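Local coordinates for protein intron-associated endonuclease 1 (Enterobacteria phage T4, PDB 1MK0) that probably cleaves DNA as an intron-associated endonuclease of the GIY-YIG family, represented here by its catalytic domain, at residues A[6-11]-A[29-34]; A[22-27]-A[58-63]; A[46-51]-A[87-92]. The protein carries 1 engineered substitution. One frame throughout, in Å; residues are numbered along the deposited sequence.

Interaction 1: A[6-11]-A[29-34]; sequences YQIKNT and KRHFKD
Y6 and H31 are joined by a hydrogen bond, 2.7 Å from Y6 OH to H31 NE2, and either partner could be the donor. The hydroxyl lies at the edge of the imidazole, in its plane, while the two side chains reach out from strand and helix in opposite directions. Y6 CG stands between the backbone N and the carbonyl carbon (chi1 63°), which carries the phenol across to the helix. Tyrosine suits the place because its long flat ring spans the gap and still ends in a polar atom. Both imidazole nitrogens are engaged, since H31 ND1 is hydrogen-bonded to H40, and this fixes the rotation of the ring. Y6 OH also makes a weak hydrogen bond to a bound citrate, probably from the crystallisation liquor.

The ring contacts are of two sorts. The Y6 and H31 rings meet rim to rim, with centroids 5.8 Å apart and planes at 67°, so neither covers the other's face. I8 supplies a CH-pi contact: its CD1 sits over one face of H31, 3.9 Å from the centroid and displaced toward the rim. The nearest ring atom is H31 CD2, 3.6 Å from I8 CD1. The outstretched CB-CG1-CD1 arm of I8 carries the methyl over the imidazole.

Apolar packing completes the contact more loosely, with I8 CG2 4.4 Å from F32 CZ. Alternate strand residues Y6 and I8 thus face the helix, whose short axis runs at 43° to the strand and 11.7 Å from it at closest approach.

Y6 is the tyrosine of the GIY element, and Y17 of the second signature element (YIG, here Y-V-G) also meets H31. This helix-on-sheet packing, beside a citrate that may mark a pocket, belongs to the core of the GIY-YIG nuclease fold.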
loop_
_atom_site.group_PDB
_atom_site.type_symbol
_atom_site.label_atom_id
_atom_site.label_comp_id
_atom_site.label_asym_id
_atom_site.label_seq_id
_atom_site.Cartn_x
_atom_site.Cartn_y
_atom_site.Cartn_z
ATOM N N TYR A 6 5.222 -3.462 -1.561
ATOM C CA TYR A 6 4.570 -4.118 -0.439
ATOM C C TYR A 6 3.059 -4.129 -0.603
ATOM O O TYR A 6 2.510 -3.479 -1.490
ATOM C CB TYR A 6 4.924 -3.382 0.856
ATOM C CG TYR A 6 4.414 -1.957 0.879
ATOM C CD1 TYR A 6 3.087 -1.674 1.212
ATOM C CD2 TYR A 6 5.239 -0.899 0.507
ATOM C CE1 TYR A 6 2.596 -0.377 1.168
ATOM C CE2 TYR A 6 4.758 0.403 0.457
ATOM C CZ TYR A 6 3.436 0.657 0.788
ATOM O OH TYR A 6 2.957 1.935 0.717
ATOM N N GLN A 7 2.391 -4.881 0.264
ATOM C CA GLN A 7 0.940 -4.926 0.262
ATOM C C GLN A 7 0.470 -4.737 1.699
ATOM O O GLN A 7 1.150 -5.144 2.646
ATOM C CB GLN A 7 0.414 -6.266 -0.276
ATOM C CG GLN A 7 0.749 -7.476 0.592
ATOM C CD GLN A 7 0.081 -8.759 0.115
ATOM O OE1 GLN A 7 0.336 -9.839 0.650
ATOM N NE2 GLN A 7 -0.781 -8.645 -0.886
ATOM N N ILE A 8 -0.671 -4.073 1.854
ATOM C CA ILE A 8 -1.289 -3.868 3.158
ATOM C C ILE A 8 -2.618 -4.578 2.964
ATOM O O ILE A 8 -3.448 -4.141 2.170
ATOM C CB ILE A 8 -1.525 -2.374 3.468
ATOM C CG1 ILE A 8 -0.176 -1.652 3.566
ATOM C CG2 ILE A 8 -2.302 -2.229 4.780
ATOM C CD1 ILE A 8 -0.282 -0.167 3.860
ATOM N N LYS A 9 -2.808 -5.690 3.667
ATOM C CA LYS A 9 -4.020 -6.486 3.509
ATOM C C LYS A 9 -4.985 -6.457 4.686
ATOM O O LYS A 9 -4.593 -6.632 5.840
ATOM C CB LYS A 9 -3.628 -7.937 3.198
ATOM C CG LYS A 9 -4.805 -8.883 3.001
ATOM C CD LYS A 9 -4.355 -10.236 2.448
ATOM C CE LYS A 9 -3.390 -10.945 3.384
ATOM N NZ LYS A 9 -3.005 -12.296 2.880
ATOM N N ASN A 10 -6.256 -6.229 4.378
ATOM C CA ASN A 10 -7.297 -6.200 5.395
ATOM C C ASN A 10 -7.561 -7.664 5.755
ATOM O O ASN A 10 -7.942 -8.456 4.893
ATOM C CB ASN A 10 -8.557 -5.557 4.816
ATOM C CG ASN A 10 -9.648 -5.375 5.850
ATOM O OD1 ASN A 10 -9.912 -6.267 6.652
ATOM N ND2 ASN A 10 -10.294 -4.217 5.828
ATOM N N THR A 11 -7.350 -8.025 7.016
ATOM C CA THR A 11 -7.547 -9.409 7.445
ATOM C C THR A 11 -9.009 -9.839 7.523
ATOM O O THR A 11 -9.301 -11.023 7.719
ATOM C CB THR A 11 -6.879 -9.673 8.814
ATOM O OG1 THR A 11 -7.479 -8.843 9.816
ATOM C CG2 THR A 11 -5.391 -9.372 8.741
ATOM N N LYS A 29 4.446 2.591 9.045
ATOM C CA LYS A 29 4.142 3.378 10.229
ATOM C C LYS A 29 3.468 4.665 9.794
ATOM O O LYS A 29 2.511 5.121 10.421
ATOM C CB LYS A 29 5.420 3.707 11.008
ATOM C CG LYS A 29 6.027 2.519 11.732
ATOM C CD LYS A 29 7.166 2.958 12.637
ATOM C CE LYS A 29 7.712 1.794 13.449
ATOM N NZ LYS A 29 8.750 2.238 14.424
ATOM N N ARG A 30 3.963 5.246 8.704
ATOM C CA ARG A 30 3.399 6.493 8.197
ATOM C C ARG A 30 1.959 6.317 7.728
ATOM O O ARG A 30 1.128 7.202 7.918
ATOM C CB ARG A 30 4.252 7.047 7.054
ATOM C CG ARG A 30 3.678 8.312 6.427
ATOM C CD ARG A 30 4.777 9.206 5.882
ATOM N NE ARG A 30 5.531 8.585 4.799
ATOM C CZ ARG A 30 5.245 8.721 3.508
ATOM N NH1 ARG A 30 4.211 9.461 3.127
ATOM N NH2 ARG A 30 6.004 8.130 2.595
ATOM N N HIS A 31 1.668 5.175 7.114
ATOM C CA HIS A 31 0.314 4.901 6.642
ATOM C C HIS A 31 -0.690 4.950 7.779
ATOM O O HIS A 31 -1.745 5.563 7.658
ATOM C CB HIS A 31 0.234 3.518 6.000
ATOM C CG HIS A 31 0.618 3.496 4.556
ATOM N ND1 HIS A 31 -0.076 4.196 3.594
ATOM C CD2 HIS A 31 1.607 2.839 3.906
ATOM C CE1 HIS A 31 0.466 3.967 2.410
ATOM N NE2 HIS A 31 1.488 3.147 2.573
ATOM N N PHE A 32 -0.367 4.287 8.881
ATOM C CA PHE A 32 -1.285 4.257 10.002
ATOM C C PHE A 32 -1.363 5.573 10.757
ATOM O O PHE A 32 -2.410 5.905 11.305
ATOM C CB PHE A 32 -0.942 3.074 10.908
ATOM C CG PHE A 32 -1.107 1.745 10.222
ATOM C CD1 PHE A 32 -2.350 1.355 9.734
ATOM C CD2 PHE A 32 -0.015 0.913 10.010
ATOM C CE1 PHE A 32 -2.503 0.153 9.040
ATOM C CE2 PHE A 32 -0.155 -0.291 9.317
ATOM C CZ PHE A 32 -1.401 -0.670 8.830
ATOM N N LYS A 33 -0.274 6.337 10.779
ATOM C CA LYS A 33 -0.312 7.642 11.431
ATOM C C LYS A 33 -1.254 8.518 10.614
ATOM O O LYS A 33 -2.043 9.289 11.160
ATOM C CB LYS A 33 1.076 8.282 11.464
ATOM C CG LYS A 33 2.008 7.706 12.514
ATOM C CD LYS A 33 3.271 8.540 12.622
ATOM C CE LYS A 33 4.192 8.018 13.715
ATOM N NZ LYS A 33 5.419 8.853 13.843
ATOM N N ASP A 34 -1.166 8.389 9.296
ATOM C CA ASP A 34 -2.013 9.160 8.396
ATOM C C ASP A 34 -3.479 8.780 8.526
ATOM O O ASP A 34 -4.354 9.650 8.546
ATOM C CB ASP A 34 -1.562 8.966 6.944
ATOM C CG ASP A 34 -0.313 9.757 6.609
ATOM O OD1 ASP A 34 0.236 10.427 7.512
ATOM O OD2 ASP A 34 0.118 9.714 5.436
#

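Interaction 2: A[22-27]-A[58-63]; sequences KDFEKR and CSILEE
F24 presents its ring edge to a backbone oxygen at a break in a strand: CZ lies 3.9 Å from E62 O, which sits in the plane of the ring. A classic beta bulge interrupts the strand: L61 and E62 are set together opposite I5, to which both are backbone-bonded.

Over the face, I60 crosses F24 at about a right angle and sets CG1 3.7 Å from the ring centroid, a CH-pi contact only 15° off the normal. Its other carbons spread along one side of the ring, with CD1 3.5 Å from F24 CD2 and CG2 3.7 Å from F24 CZ. A beta-branched side chain suits this task, offering several carbons to one flat surface.

F24 opens its helix with CG anti to the carbonyl carbon (chi1 -67°), and the ring reaches to the strand. Just before it, D23 is the N-cap: its OD2 accepts from K26 N at 3.0 Å. The carboxylate of E62 has its partners on another helix, in a salt bridge to R74 and a hydrogen bond to W78.

The contact seats the first turn of helix 24-37 against an outer strand of the three-stranded antiparallel sheet of the GIY-YIG domain.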
loop_
_atom_site.group_PDB
_atom_site.type_symbol
_atom_site.label_atom_id
_atom_site.label_comp_id
_atom_site.label_asym_id
_atom_site.label_seq_id
_atom_site.Cartn_x
_atom_site.Cartn_y
_atom_site.Cartn_z
ATOM N N LYS A 22 10.888 3.325 0.334
ATOM C CA LYS A 22 12.335 3.457 0.434
ATOM C C LYS A 22 12.703 2.579 1.632
ATOM O O LYS A 22 13.768 1.962 1.666
ATOM C CB LYS A 22 12.725 4.917 0.682
ATOM C CG LYS A 22 14.216 5.140 0.931
ATOM C CD LYS A 22 15.073 4.672 -0.240
ATOM C CE LYS A 22 16.557 4.859 0.054
ATOM N NZ LYS A 22 17.422 4.316 -1.032
ATOM N N ASP A 23 11.806 2.540 2.618
ATOM C CA ASP A 23 11.956 1.689 3.798
ATOM C C ASP A 23 10.569 1.199 4.203
ATOM O O ASP A 23 9.703 1.991 4.574
ATOM C CB ASP A 23 12.576 2.413 4.987
ATOM C CG ASP A 23 12.722 1.494 6.191
ATOM O OD1 ASP A 23 13.529 0.540 6.114
ATOM O OD2 ASP A 23 12.019 1.698 7.200
ATOM N N PHE A 24 10.365 -0.111 4.141
ATOM C CA PHE A 24 9.075 -0.704 4.474
ATOM C C PHE A 24 8.508 -0.339 5.843
ATOM O O PHE A 24 7.412 0.210 5.939
ATOM C CB PHE A 24 9.154 -2.228 4.367
ATOM C CG PHE A 24 9.365 -2.731 2.970
ATOM C CD1 PHE A 24 8.424 -2.474 1.976
ATOM C CD2 PHE A 24 10.492 -3.479 2.650
ATOM C CE1 PHE A 24 8.603 -2.959 0.678
ATOM C CE2 PHE A 24 10.683 -3.968 1.360
ATOM C CZ PHE A 24 9.739 -3.709 0.371
ATOM N N GLU A 25 9.254 -0.646 6.898
ATOM C CA GLU A 25 8.796 -0.387 8.259
ATOM C C GLU A 25 8.323 1.044 8.491
ATOM O O GLU A 25 7.261 1.267 9.073
ATOM C CB GLU A 25 9.906 -0.726 9.256
ATOM C CG GLU A 25 9.399 -1.282 10.577
ATOM C CD GLU A 25 8.682 -2.614 10.409
ATOM O OE1 GLU A 25 9.312 -3.574 9.915
ATOM O OE2 GLU A 25 7.489 -2.704 10.770
ATOM N N LYS A 26 9.109 2.011 8.035
ATOM C CA LYS A 26 8.748 3.409 8.220
ATOM C C LYS A 26 7.566 3.821 7.358
ATOM O O LYS A 26 6.724 4.608 7.791
ATOM C CB LYS A 26 9.958 4.300 7.949
ATOM C CG LYS A 26 11.018 4.143 9.022
ATOM C CD LYS A 26 12.252 4.966 8.752
ATOM C CE LYS A 26 13.234 4.801 9.900
ATOM N NZ LYS A 26 14.506 5.520 9.663
ATOM N N ARG A 27 7.485 3.284 6.145
ATOM C CA ARG A 27 6.369 3.634 5.275
ATOM C C ARG A 27 5.063 3.140 5.885
ATOM O O ARG A 27 4.052 3.844 5.862
ATOM C CB ARG A 27 6.534 3.018 3.882
ATOM C CG ARG A 27 5.442 3.451 2.905
ATOM C CD ARG A 27 5.579 4.929 2.578
ATOM N NE ARG A 27 4.444 5.484 1.839
ATOM C CZ ARG A 27 3.330 5.944 2.399
ATOM N NH1 ARG A 27 3.175 5.914 3.718
ATOM N NH2 ARG A 27 2.385 6.481 1.639
ATOM N N CYS A 58 0.772 -6.105 7.025
ATOM C CA CYS A 58 1.701 -5.598 6.024
ATOM C C CYS A 58 2.734 -6.663 5.677
ATOM O O CYS A 58 3.299 -7.298 6.565
ATOM C CB CYS A 58 2.423 -4.354 6.550
ATOM S SG CYS A 58 1.349 -2.956 6.957
ATOM N N SER A 59 2.974 -6.862 4.386
ATOM C CA SER A 59 3.965 -7.838 3.949
ATOM C C SER A 59 4.691 -7.332 2.710
ATOM O O SER A 59 4.173 -6.500 1.969
ATOM C CB SER A 59 3.308 -9.194 3.662
ATOM O OG SER A 59 2.308 -9.097 2.669
ATOM N N ILE A 60 5.903 -7.828 2.502
ATOM C CA ILE A 60 6.705 -7.429 1.356
ATOM C C ILE A 60 6.354 -8.291 0.154
ATOM O O ILE A 60 6.242 -9.511 0.271
ATOM C CB ILE A 60 8.212 -7.603 1.650
ATOM C CG1 ILE A 60 8.628 -6.671 2.787
ATOM C CG2 ILE A 60 9.027 -7.334 0.394
ATOM C CD1 ILE A 60 10.038 -6.907 3.289
ATOM N N LEU A 61 6.163 -7.655 -0.996
ATOM C CA LEU A 61 5.866 -8.395 -2.215
ATOM C C LEU A 61 7.181 -8.628 -2.947
ATOM O O LEU A 61 7.455 -9.732 -3.412
ATOM C CB LEU A 61 4.904 -7.607 -3.111
ATOM C CG LEU A 61 3.471 -7.409 -2.602
ATOM C CD1 LEU A 61 2.693 -6.589 -3.611
ATOM C CD2 LEU A 61 2.801 -8.753 -2.384
ATOM N N GLU A 62 7.994 -7.580 -3.026
ATOM C CA GLU A 62 9.285 -7.639 -3.705
ATOM C C GLU A 62 10.279 -6.655 -3.116
ATOM O O GLU A 62 10.004 -5.457 -3.084
ATOM C CB GLU A 62 9.127 -7.263 -5.176
ATOM C CG GLU A 62 8.959 -8.386 -6.146
ATOM C CD GLU A 62 8.670 -7.857 -7.531
ATOM O OE1 GLU A 62 9.404 -6.955 -7.993
ATOM O OE2 GLU A 62 7.707 -8.335 -8.152
ATOM N N GLU A 63 11.432 -7.144 -2.666
ATOM C CA GLU A 63 12.456 -6.240 -2.158
ATOM C C GLU A 63 13.309 -5.903 -3.373
ATOM O O GLU A 63 13.952 -6.782 -3.948
ATOM C CB GLU A 63 13.331 -6.898 -1.083
ATOM C CG GLU A 63 14.427 -5.957 -0.578
ATOM C CD GLU A 63 15.310 -6.553 0.506
ATOM O OE1 GLU A 63 16.295 -5.885 0.892
ATOM O OE2 GLU A 63 15.028 -7.673 0.976
#

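Interaction 3: A[46-51]-A[87-92]; sequences QRSFNK and NGYNIA
S48 and Y89 mark the nearest approach of the two backbones, with 8.9 Å between S48 CA and Y89 CA. One partner is regular: 46-51 lies within helix 43-52, with backbone bonds such as N50 N to Q46 O. The other, 87-92, is an irregular loop following helix 68-81, so the contact depends on a single long side chain bridging the distance.

That side chain is Y89. The far end of the phenol comes against S48, where Y89 CE2 lies 3.7 Å from S48 CB, which approaches the ring obliquely. S48 OG is 3.3 Å from Y89 OH. A small serine suits this helical position, since it lets the ring come close to the helix while placing an oxygen near the hydroxyl. With chi1 at -178°, S48 OG lies beside its own carbonyl carbon, which brings it to the phenol hydroxyl. That hydroxyl has a clear partner in N10, whose ND2 is hydrogen-bonded to Y89 OH, so the sheet, the loop and the helix meet at this point.

The neighbouring N90 OD1 accepts from V18 N in strand 16-21, which carries the Y-V-G form of the second signature element. Y89 thus packs the loop after helix 68-81 against helix 43-52, beside strand 16-21 of the GIY-YIG fold.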
loop_
_atom_site.group_PDB
_atom_site.type_symbol
_atom_site.label_atom_id
_atom_site.label_comp_id
_atom_site.label_asym_id
_atom_site.label_seq_id
_atom_site.Cartn_x
_atom_site.Cartn_y
_atom_site.Cartn_z
ATOM N N GLN A 46 -8.966 4.799 3.857
ATOM C CA GLN A 46 -9.424 5.641 4.958
ATOM C C GLN A 46 -10.795 5.190 5.453
ATOM O O GLN A 46 -11.033 5.125 6.658
ATOM C CB GLN A 46 -9.495 7.108 4.526
ATOM C CG GLN A 46 -9.794 8.059 5.683
ATOM C CD GLN A 46 -8.639 8.165 6.669
ATOM O OE1 GLN A 46 -7.593 8.736 6.357
ATOM N NE2 GLN A 46 -8.821 7.606 7.862
ATOM N N ARG A 47 -11.697 4.885 4.525
ATOM C CA ARG A 47 -13.035 4.437 4.890
ATOM C C ARG A 47 -12.994 3.130 5.663
ATOM O O ARG A 47 -13.685 2.968 6.673
ATOM C CB ARG A 47 -13.898 4.260 3.639
ATOM C CG ARG A 47 -14.401 5.563 3.056
ATOM C CD ARG A 47 -15.153 5.307 1.769
ATOM N NE ARG A 47 -15.839 6.499 1.288
ATOM C CZ ARG A 47 -16.463 6.570 0.119
ATOM N NH1 ARG A 47 -16.481 5.516 -0.684
ATOM N NH2 ARG A 47 -17.077 7.690 -0.243
ATOM N N SER A 48 -12.183 2.193 5.185
ATOM C CA SER A 48 -12.069 0.900 5.840
ATOM C C SER A 48 -11.493 1.079 7.238
ATOM O O SER A 48 -11.977 0.483 8.202
ATOM C CB SER A 48 -11.166 -0.026 5.026
ATOM O OG SER A 48 -11.080 -1.303 5.635
ATOM N N PHE A 49 -10.459 1.907 7.339
ATOM C CA PHE A 49 -9.815 2.168 8.620
ATOM C C PHE A 49 -10.769 2.873 9.577
ATOM O O PHE A 49 -10.741 2.623 10.780
ATOM C CB PHE A 49 -8.556 3.014 8.414
ATOM C CG PHE A 49 -7.796 3.285 9.678
ATOM C CD1 PHE A 49 -8.084 4.402 10.459
ATOM C CD2 PHE A 49 -6.797 2.413 10.098
ATOM C CE1 PHE A 49 -7.388 4.646 11.641
ATOM C CE2 PHE A 49 -6.095 2.651 11.282
ATOM C CZ PHE A 49 -6.394 3.770 12.051
ATOM N N ASN A 50 -11.617 3.749 9.051
ATOM C CA ASN A 50 -12.564 4.449 9.915
ATOM C C ASN A 50 -13.568 3.468 10.508
ATOM O O ASN A 50 -14.073 3.673 11.612
ATOM C CB ASN A 50 -13.311 5.536 9.138
ATOM C CG ASN A 50 -12.432 6.721 8.809
ATOM O OD1 ASN A 50 -11.341 6.872 9.359
ATOM N ND2 ASN A 50 -12.911 7.582 7.919
ATOM N N LYS A 51 -13.847 2.395 9.774
ATOM C CA LYS A 51 -14.799 1.383 10.220
ATOM C C LYS A 51 -14.199 0.267 11.069
ATOM O O LYS A 51 -14.893 -0.328 11.894
ATOM C CB LYS A 51 -15.487 0.736 9.016
ATOM C CG LYS A 51 -16.435 1.635 8.254
ATOM C CD LYS A 51 -17.104 0.857 7.130
ATOM C CE LYS A 51 -18.171 1.684 6.435
ATOM N NZ LYS A 51 -18.821 0.929 5.324
ATOM N N ASN A 87 -10.748 -4.281 -6.802
ATOM C CA ASN A 87 -11.011 -5.050 -5.589
ATOM C C ASN A 87 -10.032 -4.757 -4.458
ATOM O O ASN A 87 -9.775 -5.612 -3.612
ATOM C CB ASN A 87 -10.983 -6.549 -5.921
ATOM C CG ASN A 87 -11.335 -7.420 -4.729
ATOM O OD1 ASN A 87 -12.377 -7.237 -4.101
ATOM N ND2 ASN A 87 -10.466 -8.377 -4.414
ATOM N N GLY A 88 -9.494 -3.545 -4.434
ATOM C CA GLY A 88 -8.547 -3.196 -3.393
ATOM C C GLY A 88 -8.649 -1.754 -2.949
ATOM O O GLY A 88 -9.657 -1.087 -3.195
ATOM N N TYR A 89 -7.589 -1.259 -2.319
ATOM C CA TYR A 89 -7.588 0.104 -1.811
ATOM C C TYR A 89 -6.834 1.134 -2.644
ATOM O O TYR A 89 -6.812 2.307 -2.286
ATOM C CB TYR A 89 -7.054 0.110 -0.377
ATOM C CG TYR A 89 -7.879 -0.740 0.559
ATOM C CD1 TYR A 89 -7.378 -1.934 1.074
ATOM C CD2 TYR A 89 -9.179 -0.369 0.903
ATOM C CE1 TYR A 89 -8.149 -2.737 1.905
ATOM C CE2 TYR A 89 -9.959 -1.166 1.737
ATOM C CZ TYR A 89 -9.436 -2.348 2.231
ATOM O OH TYR A 89 -10.202 -3.146 3.049
ATOM N N ASN A 90 -6.213 0.715 -3.743
ATOM C CA ASN A 90 -5.499 1.670 -4.585
ATOM C C ASN A 90 -6.503 2.470 -5.401
ATOM O O ASN A 90 -7.455 1.907 -5.940
ATOM C CB ASN A 90 -4.530 0.951 -5.523
ATOM C CG ASN A 90 -3.345 0.370 -4.790
ATOM O OD1 ASN A 90 -3.377 -0.777 -4.343
ATOM N ND2 ASN A 90 -2.294 1.167 -4.645
ATOM N N ILE A 91 -6.294 3.781 -5.491
ATOM C CA ILE A 91 -7.215 4.638 -6.234
ATOM C C ILE A 91 -6.737 4.984 -7.638
ATOM O O ILE A 91 -7.448 5.649 -8.388
ATOM C CB ILE A 91 -7.499 5.974 -5.492
ATOM C CG1 ILE A 91 -6.207 6.777 -5.344
ATOM C CG2 ILE A 91 -8.127 5.695 -4.134
ATOM C CD1 ILE A 91 -6.430 8.206 -4.873
ATOM N N ALA A 92 -5.537 4.543 -7.991
ATOM C CA ALA A 92 -4.987 4.814 -9.312
ATOM C C ALA A 92 -3.711 4.013 -9.496
ATOM O O ALA A 92 -3.293 3.294 -8.592
ATOM C CB ALA A 92 -4.695 6.301 -9.461
#

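From the N terminus, strand 4-10 enters first, and interaction 1 closes a loop through strand 16-21 back onto it from helix 24-37. Interaction 2 starts within that loop, at the beginning of the same helix, and ends on strand 56-63, so the two cross along the chain. They also touch: strands 4-10 and 56-63 are sheet neighbours, joined by a probable hydrogen bond, 2.9 Å from Q7 N to S59 O. Interaction 3 opens after interaction 1 has closed. It crosses interaction 2 and binds helix 43-52 to the late loop, about 18 Å from interaction 2 between centres. N10, at the end of the central strand, bonds to Y89 and so joins interactions 1 and 3.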